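PDB 3DF7: putative ATP-grasp superfamily protein from Archaeoglobus fulgidus, which is of unknown function but, as a putative member of the ATP-grasp superfamily, probably binds ATP and a metal ion. Local coordinates for residues S62-L67 with E92-N97; W112-K117 with I243-R248; G120-P125 with V213-R218; I168-S173 with V200-S205; R218-V223 with G228-D233. All coordinates share one frame; numbering follows the deposited sequence.

Contact 1. Residues S62-L67 with E92-N97; sequences SMEKYL and EKYCEN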
# COMPACT_ATOMS: atom_id res chain seq x y z
N SER A 62 18.62 15.26 0.99
CA SER A 62 19.59 15.13 -0.09
C SER A 62 19.15 14.16 -1.19
O SER A 62 19.95 13.76 -2.03
CB SER A 62 20.94 14.65 0.46
OG SER A 62 21.50 15.60 1.35
N MSE A 63 17.87 13.79 -1.19
CA MSE A 63 17.37 12.84 -2.19
C MSE A 63 17.54 13.27 -3.65
O MSE A 63 17.64 12.43 -4.54
CB MSE A 63 15.91 12.47 -1.91
CG MSE A 63 14.96 13.61 -1.78
SE MSE A 63 13.19 12.94 -1.28
CE MSE A 63 12.84 12.04 -2.90
N GLU A 64 17.60 14.57 -3.90
CA GLU A 64 17.78 15.08 -5.26
C GLU A 64 19.04 14.48 -5.88
O GLU A 64 19.03 14.03 -7.02
CB GLU A 64 17.90 16.61 -5.26
CG GLU A 64 16.90 17.34 -4.37
CD GLU A 64 17.23 17.21 -2.89
OE1 GLU A 64 18.36 17.54 -2.50
OE2 GLU A 64 16.34 16.77 -2.13
N LYS A 65 20.12 14.48 -5.10
CA LYS A 65 21.41 13.96 -5.53
C LYS A 65 21.35 12.51 -6.00
O LYS A 65 22.09 12.09 -6.88
CB LYS A 65 22.44 14.09 -4.40
CG LYS A 65 22.62 15.52 -3.92
CD LYS A 65 23.20 16.41 -5.01
CE LYS A 65 23.07 17.88 -4.67
NZ LYS A 65 21.64 18.32 -4.67
N TYR A 66 20.45 11.74 -5.39
CA TYR A 66 20.28 10.34 -5.75
C TYR A 66 19.40 10.21 -6.98
O TYR A 66 19.67 9.40 -7.87
CB TYR A 66 19.68 9.56 -4.58
CG TYR A 66 20.59 9.51 -3.37
CD1 TYR A 66 20.71 10.61 -2.52
CD2 TYR A 66 21.35 8.37 -3.10
CE1 TYR A 66 21.58 10.57 -1.43
CE2 TYR A 66 22.23 8.33 -2.01
CZ TYR A 66 22.33 9.43 -1.18
OH TYR A 66 23.19 9.39 -0.11
N LEU A 67 18.35 11.03 -7.05
CA LEU A 67 17.45 11.02 -8.19
C LEU A 67 18.18 11.40 -9.48
O LEU A 67 17.89 10.87 -10.55
CB LEU A 67 16.29 12.00 -7.96
CG LEU A 67 15.20 11.52 -7.00
CD1 LEU A 67 14.30 12.69 -6.61
CD2 LEU A 67 14.41 10.41 -7.67
N GLU A 92 9.28 12.71 -10.18
CA GLU A 92 8.90 12.66 -11.59
C GLU A 92 9.76 13.55 -12.49
O GLU A 92 9.93 13.27 -13.67
CB GLU A 92 7.44 13.07 -11.76
CG GLU A 92 6.44 12.13 -11.11
CD GLU A 92 5.02 12.59 -11.32
OE1 GLU A 92 4.74 13.79 -11.11
OE2 GLU A 92 4.17 11.75 -11.69
N LYS A 93 10.28 14.63 -11.91
CA LYS A 93 11.11 15.57 -12.65
C LYS A 93 12.47 15.00 -13.03
O LYS A 93 13.19 15.59 -13.83
CB LYS A 93 11.30 16.84 -11.81
CG LYS A 93 12.08 17.97 -12.48
CD LYS A 93 11.29 18.66 -13.60
CE LYS A 93 11.32 17.86 -14.90
NZ LYS A 93 10.55 18.54 -15.98
N TYR A 94 12.82 13.83 -12.47
CA TYR A 94 14.12 13.23 -12.74
C TYR A 94 14.20 11.99 -13.62
O TYR A 94 14.95 11.97 -14.59
CB TYR A 94 14.84 12.93 -11.43
CG TYR A 94 15.15 14.15 -10.61
CD1 TYR A 94 14.18 14.72 -9.79
CD2 TYR A 94 16.39 14.78 -10.70
CE1 TYR A 94 14.44 15.88 -9.07
CE2 TYR A 94 16.66 15.94 -9.98
CZ TYR A 94 15.69 16.49 -9.17
OH TYR A 94 15.94 17.65 -8.48
N CYS A 95 13.45 10.94 -13.27
CA CYS A 95 13.51 9.71 -14.04
C CYS A 95 12.20 8.93 -14.10
O CYS A 95 11.18 9.37 -13.56
CB CYS A 95 14.62 8.82 -13.49
SG CYS A 95 14.56 8.62 -11.69
N GLU A 96 12.24 7.77 -14.74
CA GLU A 96 11.06 6.93 -14.89
C GLU A 96 10.47 6.57 -13.54
O GLU A 96 11.19 6.33 -12.58
CB GLU A 96 11.39 5.64 -15.65
CG GLU A 96 10.14 4.86 -16.07
CD GLU A 96 10.44 3.44 -16.52
OE1 GLU A 96 11.36 3.24 -17.34
OE2 GLU A 96 9.73 2.52 -16.05
N ASN A 97 9.14 6.54 -13.49
CA ASN A 97 8.41 6.22 -12.27
C ASN A 97 7.85 4.80 -12.36
O ASN A 97 7.08 4.49 -13.27
CB ASN A 97 7.26 7.21 -12.11
CG ASN A 97 6.53 7.08 -10.78
OD1 ASN A 97 6.81 6.17 -9.99
ND2 ASN A 97 5.60 8.00 -10.53
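Leu67 and Tyr94 meet at about a right angle, the aliphatic chain of the leucine standing against a face of the tyrosine ring. Leu67 CB does most of the touching: it lies 4.0 Å from the centroid of the Tyr94 ring and 24° off the ring normal, a CH-pi contact displaced toward the CG end. There Leu67 CB comes within 3.6 Å of Tyr94 CG. Leu67 CD1 continues along one side of the ring and is 3.8 Å from Tyr94 CD1. The ring reaches this place because Tyr94 CG is turned opposite the carbonyl carbon (chi1 -63°), so that its OH extends back to the helix and ends 3.9 Å from Glu64 CB. The Glu64 carboxylate bends off to a salt bridge with Lys90. The other methyl of the leucine, CD2, approaches Cys95 SG at 4.4 Å. Replacing Tyr94 with an alanine would probably open a gap beside Leu67 and leave its CB and CD1 without the ring that lies over them. Helix 63-67 is thus joined to the loop between helix 83-92 and strand 96-97, beside the parallel sheet, where Leu67 also packs on Phe5 and Phe73. Wholly apolar leucine suits the buried side; tyrosine, partly exposed, offers a broad apolar face and a polar OH. Since no hydrogen bond spans the two segments, their direct contact rests on dispersion and weak CH-pi attraction.

Contact 2. Residues W112-K117 with I243-R248; sequences WELYKK and IEINAR
Leu114 swings CG to the side opposite its own nitrogen (chi1 -179°), sending both methyls off helix 111-118, while Ile245 sets CG1 opposite the carbonyl carbon (chi1 -68°) and keeps CD1 extended to meet one of them, Leu114 CD1. The two chains cross at about a right angle. This packs a helix of the ATP-grasp domain against strand 240-246, an outermost strand of the large antiparallel sheet. Leu114 CD1 touches Ile245 CD1 at 4.1 Å, and Leu114 CD2 lies 4.3 Å from Glu244 CA, close over the strand backbone. Just there the strand carries a classic beta bulge, with Ile243 and Glu244 both facing Asp233. A flexible leucine suits the helix, and a beta-branched isoleucine suits the extended strand; Ile245 is also packed by Thr108 and Val230. Lys116 and Glu113 form a salt bridge on another side of the helix, and Lys117 NZ binds Cys222 O. The closest approach of the two segments is Leu114 CD2 to Ile245 N, 3.8 Å.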
# COMPACT_ATOMS: atom_id res chain seq x y z
N TRP A 112 -12.26 12.24 -0.27
CA TRP A 112 -13.44 12.94 -0.79
C TRP A 112 -13.34 13.03 -2.31
O TRP A 112 -14.32 12.83 -3.02
CB TRP A 112 -13.57 14.34 -0.20
CG TRP A 112 -14.78 15.05 -0.74
CD1 TRP A 112 -14.80 16.20 -1.47
CD2 TRP A 112 -16.15 14.63 -0.61
NE1 TRP A 112 -16.09 16.52 -1.82
CE2 TRP A 112 -16.94 15.58 -1.31
CE3 TRP A 112 -16.78 13.55 0.02
CZ2 TRP A 112 -18.33 15.48 -1.39
CZ3 TRP A 112 -18.17 13.45 -0.07
CH2 TRP A 112 -18.93 14.41 -0.77
N GLU A 113 -12.15 13.36 -2.80
CA GLU A 113 -11.94 13.46 -4.24
C GLU A 113 -12.07 12.06 -4.86
O GLU A 113 -12.63 11.90 -5.94
CB GLU A 113 -10.56 14.05 -4.54
CG GLU A 113 -10.46 15.56 -4.30
CD GLU A 113 -11.41 16.34 -5.19
OE1 GLU A 113 -11.41 16.11 -6.41
OE2 GLU A 113 -12.17 17.19 -4.67
N LEU A 114 -11.56 11.05 -4.17
CA LEU A 114 -11.64 9.69 -4.69
C LEU A 114 -13.10 9.26 -4.77
O LEU A 114 -13.51 8.61 -5.73
CB LEU A 114 -10.86 8.71 -3.81
CG LEU A 114 -10.87 7.25 -4.28
CD1 LEU A 114 -10.36 7.17 -5.72
CD2 LEU A 114 -10.01 6.41 -3.36
N TYR A 115 -13.89 9.61 -3.76
CA TYR A 115 -15.31 9.27 -3.75
C TYR A 115 -16.00 9.83 -5.00
O TYR A 115 -16.71 9.11 -5.71
CB TYR A 115 -15.97 9.83 -2.49
CG TYR A 115 -17.48 9.87 -2.57
CD1 TYR A 115 -18.24 8.70 -2.65
CD2 TYR A 115 -18.16 11.09 -2.57
CE1 TYR A 115 -19.63 8.75 -2.73
CE2 TYR A 115 -19.55 11.15 -2.65
CZ TYR A 115 -20.28 9.97 -2.73
OH TYR A 115 -21.65 10.03 -2.82
N LYS A 116 -15.80 11.11 -5.28
CA LYS A 116 -16.43 11.73 -6.44
C LYS A 116 -15.92 11.12 -7.74
O LYS A 116 -16.65 11.04 -8.73
CB LYS A 116 -16.18 13.24 -6.45
CG LYS A 116 -16.72 13.95 -5.21
CD LYS A 116 -16.70 15.47 -5.37
CE LYS A 116 -15.30 16.00 -5.56
NZ LYS A 116 -15.29 17.49 -5.68
N LYS A 117 -14.67 10.67 -7.75
CA LYS A 117 -14.08 10.08 -8.94
C LYS A 117 -14.67 8.70 -9.24
O LYS A 117 -14.95 8.37 -10.39
CB LYS A 117 -12.56 9.95 -8.77
CG LYS A 117 -11.82 9.61 -10.05
CD LYS A 117 -11.70 10.84 -10.95
CE LYS A 117 -11.02 10.50 -12.27
NZ LYS A 117 -11.85 9.61 -13.12
N ILE A 243 -13.41 0.78 -0.94
CA ILE A 243 -13.20 1.71 0.16
C ILE A 243 -12.02 2.66 -0.04
O ILE A 243 -12.09 3.84 0.33
CB ILE A 243 -12.95 0.94 1.47
CG1 ILE A 243 -13.98 -0.18 1.63
CG2 ILE A 243 -13.00 1.90 2.66
CD1 ILE A 243 -15.41 0.30 1.70
N GLU A 244 -10.93 2.15 -0.60
CA GLU A 244 -9.74 2.97 -0.75
C GLU A 244 -8.82 2.44 -1.84
O GLU A 244 -8.85 1.26 -2.18
CB GLU A 244 -9.01 3.01 0.60
CG GLU A 244 -7.68 3.72 0.62
CD GLU A 244 -7.10 3.81 2.02
OE1 GLU A 244 -7.80 4.32 2.92
OE2 GLU A 244 -5.95 3.37 2.23
N ILE A 245 -8.00 3.34 -2.39
CA ILE A 245 -7.04 2.96 -3.41
C ILE A 245 -5.68 3.47 -2.97
O ILE A 245 -5.48 4.68 -2.84
CB ILE A 245 -7.37 3.55 -4.79
CG1 ILE A 245 -8.65 2.93 -5.34
CG2 ILE A 245 -6.21 3.30 -5.75
CD1 ILE A 245 -9.04 3.45 -6.72
N ASN A 246 -4.75 2.55 -2.72
CA ASN A 246 -3.40 2.93 -2.32
C ASN A 246 -2.52 2.83 -3.55
O ASN A 246 -2.20 1.73 -4.01
CB ASN A 246 -2.90 1.99 -1.22
CG ASN A 246 -3.72 2.08 0.05
OD1 ASN A 246 -3.72 3.11 0.72
ND2 ASN A 246 -4.43 1.01 0.37
N ALA A 247 -2.15 3.98 -4.10
CA ALA A 247 -1.30 4.03 -5.28
C ALA A 247 0.15 3.93 -4.85
O ALA A 247 0.94 4.83 -5.09
CB ALA A 247 -1.55 5.33 -6.05
N ARG A 248 0.49 2.81 -4.22
CA ARG A 248 1.83 2.56 -3.70
C ARG A 248 1.84 1.14 -3.16
O ARG A 248 0.79 0.52 -3.01
CB ARG A 248 2.12 3.50 -2.53
CG ARG A 248 1.09 3.37 -1.41
CD ARG A 248 1.53 4.05 -0.12
NE ARG A 248 0.46 4.08 0.89
CZ ARG A 248 0.13 3.07 1.68
NH1 ARG A 248 0.77 1.91 1.61
NH2 ARG A 248 -0.85 3.22 2.56

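Contact 3. Residues G120-P125 with V213-R218; sequences GEVQVP and VEEAVR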
# COMPACT_ATOMS: atom_id res chain seq x y z
N GLY A 120 -19.71 7.03 -9.74
CA GLY A 120 -20.53 6.65 -10.87
C GLY A 120 -19.93 5.55 -11.73
O GLY A 120 -20.50 5.17 -12.76
N GLU A 121 -18.81 5.00 -11.29
CA GLU A 121 -18.12 3.96 -12.05
C GLU A 121 -17.97 2.61 -11.35
O GLU A 121 -17.75 1.59 -12.01
CB GLU A 121 -16.74 4.48 -12.43
CG GLU A 121 -16.79 5.75 -13.26
CD GLU A 121 -16.93 5.46 -14.74
OE1 GLU A 121 -17.63 4.49 -15.10
OE2 GLU A 121 -16.33 6.21 -15.54
N VAL A 122 -18.06 2.61 -10.03
CA VAL A 122 -17.93 1.38 -9.26
C VAL A 122 -18.64 1.54 -7.92
O VAL A 122 -18.85 2.66 -7.46
CB VAL A 122 -16.43 1.03 -9.02
CG1 VAL A 122 -15.79 2.08 -8.13
CG2 VAL A 122 -16.30 -0.36 -8.42
N GLN A 123 -19.02 0.43 -7.30
CA GLN A 123 -19.73 0.50 -6.04
C GLN A 123 -18.86 1.01 -4.90
O GLN A 123 -17.80 0.45 -4.61
CB GLN A 123 -20.28 -0.87 -5.66
CG GLN A 123 -21.13 -0.84 -4.40
CD GLN A 123 -22.41 -0.05 -4.59
OE1 GLN A 123 -23.23 -0.38 -5.45
NE2 GLN A 123 -22.59 1.00 -3.79
N VAL A 124 -19.31 2.09 -4.26
CA VAL A 124 -18.60 2.66 -3.11
C VAL A 124 -19.64 2.94 -2.02
O VAL A 124 -20.83 3.02 -2.30
CB VAL A 124 -17.88 4.00 -3.46
CG1 VAL A 124 -16.84 3.76 -4.54
CG2 VAL A 124 -18.90 5.04 -3.90
N PRO A 125 -19.19 3.06 -0.77
CA PRO A 125 -20.16 3.33 0.29
C PRO A 125 -20.61 4.79 0.28
O PRO A 125 -19.91 5.65 -0.26
CB PRO A 125 -19.39 2.96 1.56
CG PRO A 125 -17.98 3.31 1.21
CD PRO A 125 -17.84 2.83 -0.22
N VAL A 213 -12.04 -8.99 -7.50
CA VAL A 213 -11.01 -8.62 -8.46
C VAL A 213 -11.65 -7.79 -9.57
O VAL A 213 -11.12 -6.76 -9.97
CB VAL A 213 -10.33 -9.86 -9.09
CG1 VAL A 213 -9.42 -9.45 -10.24
CG2 VAL A 213 -9.52 -10.59 -8.03
N GLU A 214 -12.81 -8.23 -10.05
CA GLU A 214 -13.50 -7.52 -11.12
C GLU A 214 -13.79 -6.07 -10.74
O GLU A 214 -13.59 -5.16 -11.54
CB GLU A 214 -14.81 -8.22 -11.48
CG GLU A 214 -15.48 -7.65 -12.73
CD GLU A 214 -16.78 -8.36 -13.08
OE1 GLU A 214 -16.78 -9.60 -13.15
OE2 GLU A 214 -17.80 -7.67 -13.31
N GLU A 215 -14.25 -5.86 -9.51
CA GLU A 215 -14.56 -4.51 -9.06
C GLU A 215 -13.31 -3.70 -8.75
O GLU A 215 -13.32 -2.48 -8.90
CB GLU A 215 -15.49 -4.55 -7.84
CG GLU A 215 -16.85 -5.17 -8.15
CD GLU A 215 -17.42 -4.69 -9.48
OE1 GLU A 215 -17.52 -3.46 -9.68
OE2 GLU A 215 -17.76 -5.55 -10.33
N ALA A 216 -12.24 -4.36 -8.31
CA ALA A 216 -10.99 -3.65 -8.02
C ALA A 216 -10.44 -3.11 -9.34
O ALA A 216 -9.98 -1.97 -9.41
CB ALA A 216 -9.98 -4.59 -7.38
N VAL A 217 -10.48 -3.93 -10.37
CA VAL A 217 -10.00 -3.54 -11.68
C VAL A 217 -10.84 -2.38 -12.20
O VAL A 217 -10.31 -1.40 -12.71
CB VAL A 217 -10.08 -4.70 -12.69
CG1 VAL A 217 -9.78 -4.20 -14.10
CG2 VAL A 217 -9.09 -5.80 -12.30
N ARG A 218 -12.16 -2.50 -12.04
CA ARG A 218 -13.08 -1.46 -12.50
C ARG A 218 -12.73 -0.12 -11.83
O ARG A 218 -12.81 0.93 -12.47
CB ARG A 218 -14.52 -1.84 -12.17
CG ARG A 218 -15.56 -1.06 -12.98
CD ARG A 218 -16.99 -1.37 -12.52
NE ARG A 218 -17.24 -2.81 -12.43
CZ ARG A 218 -17.26 -3.65 -13.46
NH1 ARG A 218 -17.06 -3.21 -14.70
NH2 ARG A 218 -17.48 -4.94 -13.26
O HOH W 1 -19.29 -2.32 -8.36
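Van der Waals contact sets Val122 CG2 against two oxygens of Glu215 on helix 206-220, OE1 at 3.6 Å and the backbone O at 3.7 Å; the two side chains run alongside in opposite senses. Small and apolar, valine suits this buried place. A second, closer approach is that of Arg218 CD to Glu121 O, 3.1 Å, with this oxygen near the guanidinium plane at its edge. The ionic contacts lie within the helix. Arg218 bends at chi3 (-50°) to bring its guanidinium side-on to Glu215: NE meets OE1 at 2.8 Å and NH2 meets OE2 at 3.0 Å, both nearly straight and in the guanidinium plane, though tilted from the carboxylate plane. Arg218 NH2 also forms a salt bridge with Glu214 OE2 at 2.7 Å, so one long arginine reaches two acids. With a leucine in place of Arg218, the carboxylates of Glu214 and Glu215 would probably lose their shared positive mate, and that of Glu215 would be freer to turn. No direct hydrogen bond joins the segments; a water bridges them, accepting from Gln123 N at 3.0 Å and donating to Glu215 OE1. Val122 also packs on Val242, and Gln123 shares backbone hydrogen bonding with that residue. The whole is an intrahelical salt-bridge network, its acids three and four residues before the arginine, on the helix face against which the loop after helix 111-118 lies.

Contact 4. Residues I168-S173 with V200-S205; sequences INLSVS and VPARIS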
# COMPACT_ATOMS: atom_id res chain seq x y z
N ILE A 168 -16.62 -9.08 4.77
CA ILE A 168 -15.23 -9.52 4.65
C ILE A 168 -14.35 -8.35 4.21
O ILE A 168 -14.62 -7.74 3.17
CB ILE A 168 -15.12 -10.64 3.60
CG1 ILE A 168 -16.16 -11.73 3.89
CG2 ILE A 168 -13.71 -11.22 3.59
CD1 ILE A 168 -16.29 -12.77 2.79
N ASN A 169 -13.32 -8.04 4.99
CA ASN A 169 -12.40 -6.96 4.64
C ASN A 169 -11.26 -7.52 3.82
O ASN A 169 -10.55 -8.43 4.26
CB ASN A 169 -11.87 -6.27 5.90
CG ASN A 169 -12.88 -5.33 6.52
OD1 ASN A 169 -13.96 -5.75 6.94
ND2 ASN A 169 -12.55 -4.05 6.58
N LEU A 170 -11.07 -6.97 2.63
CA LEU A 170 -10.04 -7.46 1.72
C LEU A 170 -9.28 -6.34 1.03
O LEU A 170 -9.61 -5.16 1.16
CB LEU A 170 -10.69 -8.32 0.64
CG LEU A 170 -11.61 -9.44 1.11
CD1 LEU A 170 -12.51 -9.89 -0.04
CD2 LEU A 170 -10.77 -10.60 1.63
N SER A 171 -8.25 -6.73 0.28
CA SER A 171 -7.47 -5.79 -0.51
C SER A 171 -7.01 -6.58 -1.73
O SER A 171 -6.77 -7.79 -1.64
CB SER A 171 -6.27 -5.24 0.29
OG SER A 171 -5.24 -6.20 0.44
N VAL A 172 -6.92 -5.91 -2.87
CA VAL A 172 -6.48 -6.55 -4.10
C VAL A 172 -5.22 -5.87 -4.58
O VAL A 172 -5.18 -4.64 -4.71
CB VAL A 172 -7.56 -6.45 -5.20
CG1 VAL A 172 -7.08 -7.14 -6.47
CG2 VAL A 172 -8.86 -7.08 -4.72
N SER A 173 -4.18 -6.67 -4.81
CA SER A 173 -2.90 -6.17 -5.29
C SER A 173 -2.93 -6.28 -6.81
O SER A 173 -3.05 -7.37 -7.36
CB SER A 173 -1.75 -7.00 -4.73
OG SER A 173 -1.75 -6.98 -3.31
N VAL A 200 -2.52 -13.93 3.20
CA VAL A 200 -2.21 -14.00 1.78
C VAL A 200 -1.97 -15.45 1.33
O VAL A 200 -1.02 -16.08 1.79
CB VAL A 200 -0.92 -13.18 1.47
CG1 VAL A 200 -0.64 -13.17 -0.02
CG2 VAL A 200 -1.07 -11.75 2.01
N PRO A 201 -2.82 -15.98 0.44
CA PRO A 201 -3.99 -15.33 -0.17
C PRO A 201 -5.21 -15.37 0.74
O PRO A 201 -5.23 -16.10 1.73
CB PRO A 201 -4.19 -16.13 -1.45
CG PRO A 201 -3.85 -17.52 -1.01
CD PRO A 201 -2.58 -17.29 -0.19
N ALA A 202 -6.22 -14.58 0.40
CA ALA A 202 -7.44 -14.51 1.20
C ALA A 202 -8.15 -15.85 1.30
O ALA A 202 -8.14 -16.66 0.37
CB ALA A 202 -8.38 -13.46 0.61
N ARG A 203 -8.78 -16.08 2.45
CA ARG A 203 -9.54 -17.30 2.68
C ARG A 203 -10.97 -17.01 2.25
O ARG A 203 -11.86 -16.81 3.07
CB ARG A 203 -9.47 -17.68 4.17
CG ARG A 203 -8.05 -17.97 4.64
CD ARG A 203 -7.94 -18.08 6.16
NE ARG A 203 -8.21 -16.80 6.81
CZ ARG A 203 -8.13 -16.60 8.12
NH1 ARG A 203 -7.78 -17.59 8.93
NH2 ARG A 203 -8.39 -15.40 8.63
N ILE A 204 -11.18 -16.96 0.93
CA ILE A 204 -12.49 -16.68 0.36
C ILE A 204 -12.79 -17.65 -0.78
O ILE A 204 -11.89 -18.28 -1.33
CB ILE A 204 -12.56 -15.24 -0.20
CG1 ILE A 204 -11.42 -15.02 -1.20
CG2 ILE A 204 -12.49 -14.23 0.95
CD1 ILE A 204 -11.43 -13.67 -1.89
N SER A 205 -14.07 -17.76 -1.14
CA SER A 205 -14.47 -18.64 -2.23
C SER A 205 -13.97 -18.05 -3.54
O SER A 205 -13.66 -16.86 -3.62
CB SER A 205 -16.00 -18.76 -2.28
OG SER A 205 -16.59 -17.55 -2.70
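Segment 168-173, on strand 168-176, and the irregular segment 200-205, which leaves strand 194-200 through a cis peptide before Pro201 and makes an inverse gamma turn centred on Arg203, are nearest at Leu170 and Ala202, whose CA atoms are 7.5 Å apart, with side chains filling the space between and no hydrogen bond across. Ala202 and Ile204, on either side of Arg203 in sequence, both point toward the strand. Leu170 CD2 is the shared contact point: it meets Ala202 CB at 3.9 Å and Ile204 CG2 at 4.1 Å, the leucine and isoleucine meeting end to end. In Ile204, CG1 takes the crowded position between the backbone N and the carbonyl carbon (chi1 55°), which leaves CG2 pointing to the strand. The same CG2 touches Ile168 CG2 at 4.2 Å, where the two isoleucines cross obliquely. Alanine suits its buried place because a single methyl fits under the leucine. Leu170 is packed further by Val212 of helix 206-220, whose start is capped by Ser205 OG on Val208 N. Arg278 binds the backbone carbonyls of Pro201 and Ala202, and the side chain of Arg203 forms a salt bridge with Glu187. Methyl against methyl gives no directional bond, so this contact depends on shape and on the burial of apolar surface.

Contact 5. Residues R218-V223 with G228-D233; sequences RAVECV and GYVGVD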
# COMPACT_ATOMS: atom_id res chain seq x y z
N ARG A 218 -12.16 -2.50 -12.04
CA ARG A 218 -13.08 -1.46 -12.50
C ARG A 218 -12.73 -0.12 -11.83
O ARG A 218 -12.81 0.93 -12.47
CB ARG A 218 -14.52 -1.84 -12.17
CG ARG A 218 -15.56 -1.06 -12.98
CD ARG A 218 -16.99 -1.37 -12.52
NE ARG A 218 -17.24 -2.81 -12.43
CZ ARG A 218 -17.26 -3.65 -13.46
NH1 ARG A 218 -17.06 -3.21 -14.70
NH2 ARG A 218 -17.48 -4.94 -13.26
N ALA A 219 -12.35 -0.18 -10.56
CA ALA A 219 -11.99 1.01 -9.81
C ALA A 219 -10.74 1.70 -10.33
O ALA A 219 -10.73 2.92 -10.55
CB ALA A 219 -11.80 0.66 -8.33
N VAL A 220 -9.66 0.94 -10.52
CA VAL A 220 -8.42 1.53 -11.00
C VAL A 220 -8.50 2.06 -12.42
O VAL A 220 -7.81 3.01 -12.78
CB VAL A 220 -7.22 0.55 -10.88
CG1 VAL A 220 -6.98 0.19 -9.41
CG2 VAL A 220 -7.48 -0.70 -11.70
N GLU A 221 -9.36 1.46 -13.24
CA GLU A 221 -9.48 1.93 -14.62
C GLU A 221 -10.11 3.32 -14.66
O GLU A 221 -10.08 4.00 -15.69
CB GLU A 221 -10.26 0.92 -15.45
CG GLU A 221 -9.59 -0.46 -15.42
CD GLU A 221 -9.97 -1.35 -16.58
OE1 GLU A 221 -11.17 -1.64 -16.75
OE2 GLU A 221 -9.05 -1.77 -17.32
N CYS A 222 -10.66 3.76 -13.53
CA CYS A 222 -11.29 5.08 -13.41
C CYS A 222 -10.28 6.20 -13.23
O CYS A 222 -10.53 7.34 -13.62
CB CYS A 222 -12.23 5.14 -12.20
SG CYS A 222 -13.73 4.19 -12.31
N VAL A 223 -9.14 5.87 -12.64
CA VAL A 223 -8.11 6.86 -12.34
C VAL A 223 -6.91 6.86 -13.28
O VAL A 223 -6.02 6.01 -13.17
CB VAL A 223 -7.60 6.69 -10.90
CG1 VAL A 223 -6.76 7.89 -10.49
CG2 VAL A 223 -8.78 6.49 -9.95
N GLY A 228 1.99 0.60 -12.20
CA GLY A 228 2.76 -0.28 -11.34
C GLY A 228 1.88 -0.96 -10.31
O GLY A 228 0.72 -1.27 -10.58
N TYR A 229 2.43 -1.18 -9.11
CA TYR A 229 1.67 -1.82 -8.06
C TYR A 229 0.68 -0.86 -7.42
O TYR A 229 1.04 0.23 -6.98
CB TYR A 229 2.61 -2.37 -6.97
CG TYR A 229 1.88 -3.02 -5.82
CD1 TYR A 229 1.75 -4.41 -5.74
CD2 TYR A 229 1.31 -2.25 -4.80
CE1 TYR A 229 1.08 -5.01 -4.68
CE2 TYR A 229 0.64 -2.84 -3.74
CZ TYR A 229 0.53 -4.22 -3.68
OH TYR A 229 -0.12 -4.81 -2.62
N VAL A 230 -0.58 -1.29 -7.36
CA VAL A 230 -1.64 -0.50 -6.75
C VAL A 230 -2.47 -1.42 -5.87
O VAL A 230 -2.79 -2.54 -6.26
CB VAL A 230 -2.56 0.14 -7.82
CG1 VAL A 230 -3.72 0.87 -7.14
CG2 VAL A 230 -1.76 1.11 -8.68
N GLY A 231 -2.80 -0.96 -4.67
CA GLY A 231 -3.61 -1.76 -3.78
C GLY A 231 -5.01 -1.18 -3.69
O GLY A 231 -5.17 0.04 -3.65
N VAL A 232 -6.02 -2.04 -3.69
CA VAL A 232 -7.40 -1.56 -3.58
C VAL A 232 -8.08 -2.21 -2.38
O VAL A 232 -8.17 -3.43 -2.31
CB VAL A 232 -8.23 -1.92 -4.84
CG1 VAL A 232 -9.65 -1.37 -4.70
CG2 VAL A 232 -7.56 -1.34 -6.08
N ASP A 233 -8.54 -1.39 -1.44
CA ASP A 233 -9.22 -1.90 -0.25
C ASP A 233 -10.70 -2.09 -0.55
O ASP A 233 -11.36 -1.18 -1.07
CB ASP A 233 -9.06 -0.95 0.93
CG ASP A 233 -7.68 -1.04 1.57
OD1 ASP A 233 -6.92 -1.97 1.24
OD2 ASP A 233 -7.38 -0.17 2.41
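Val220 meets Val230 and Val232 through methyl groups alone, with no flat group between them; the one aromatic ring of the two segments, that of Tyr229, is carried on the other face of the strand, where its OH binds Ser173 OG and Thr250 OG1. The arrangement is a helix packed on an antiparallel sheet in the ATP-grasp domain, the last part of helix 206-220 against strand 228-236. Val230 and Val232, two apart, present their methyls to the same face. Between them Gly231 has no side chain to place on the other face, and its backbone pairs with Asn246. Val220 holds CG1 opposite the carbonyl carbon (chi1 -63°), and this methyl sits against both strand valines, lying 4.0 Å from Val230 CG1. Beta-branched valines suit the strand and give the buried Val220 compact, stiff partners. A type I turn begins at Val220 itself, closed by Val223 N to Val220 O. Val220 CG1 comes to 3.7 Å from Val232 CG2, methyl on methyl.

From the N terminus, contact 1 comes first and closes a short loop within the pre-ATP-grasp region, finishing before any other opens; its centre lies about 26 Å from that of contact 2. Contact 2 then closes the longest loop, from helix 111-118 to strand 240-246, and contains the other three. Contact 3 opens next and encloses contact 4, which ties strand 168-176 to the loop before helix 206-220. Contact 5 follows contact 3 in series, sharing Arg218 and the same helix. Strands 168-176, 228-236 and 240-246 are consecutive neighbours in one antiparallel sheet, so contacts 2, 4 and 5 all reach it, and helix 206-220 links contacts 3 and 5 beside it.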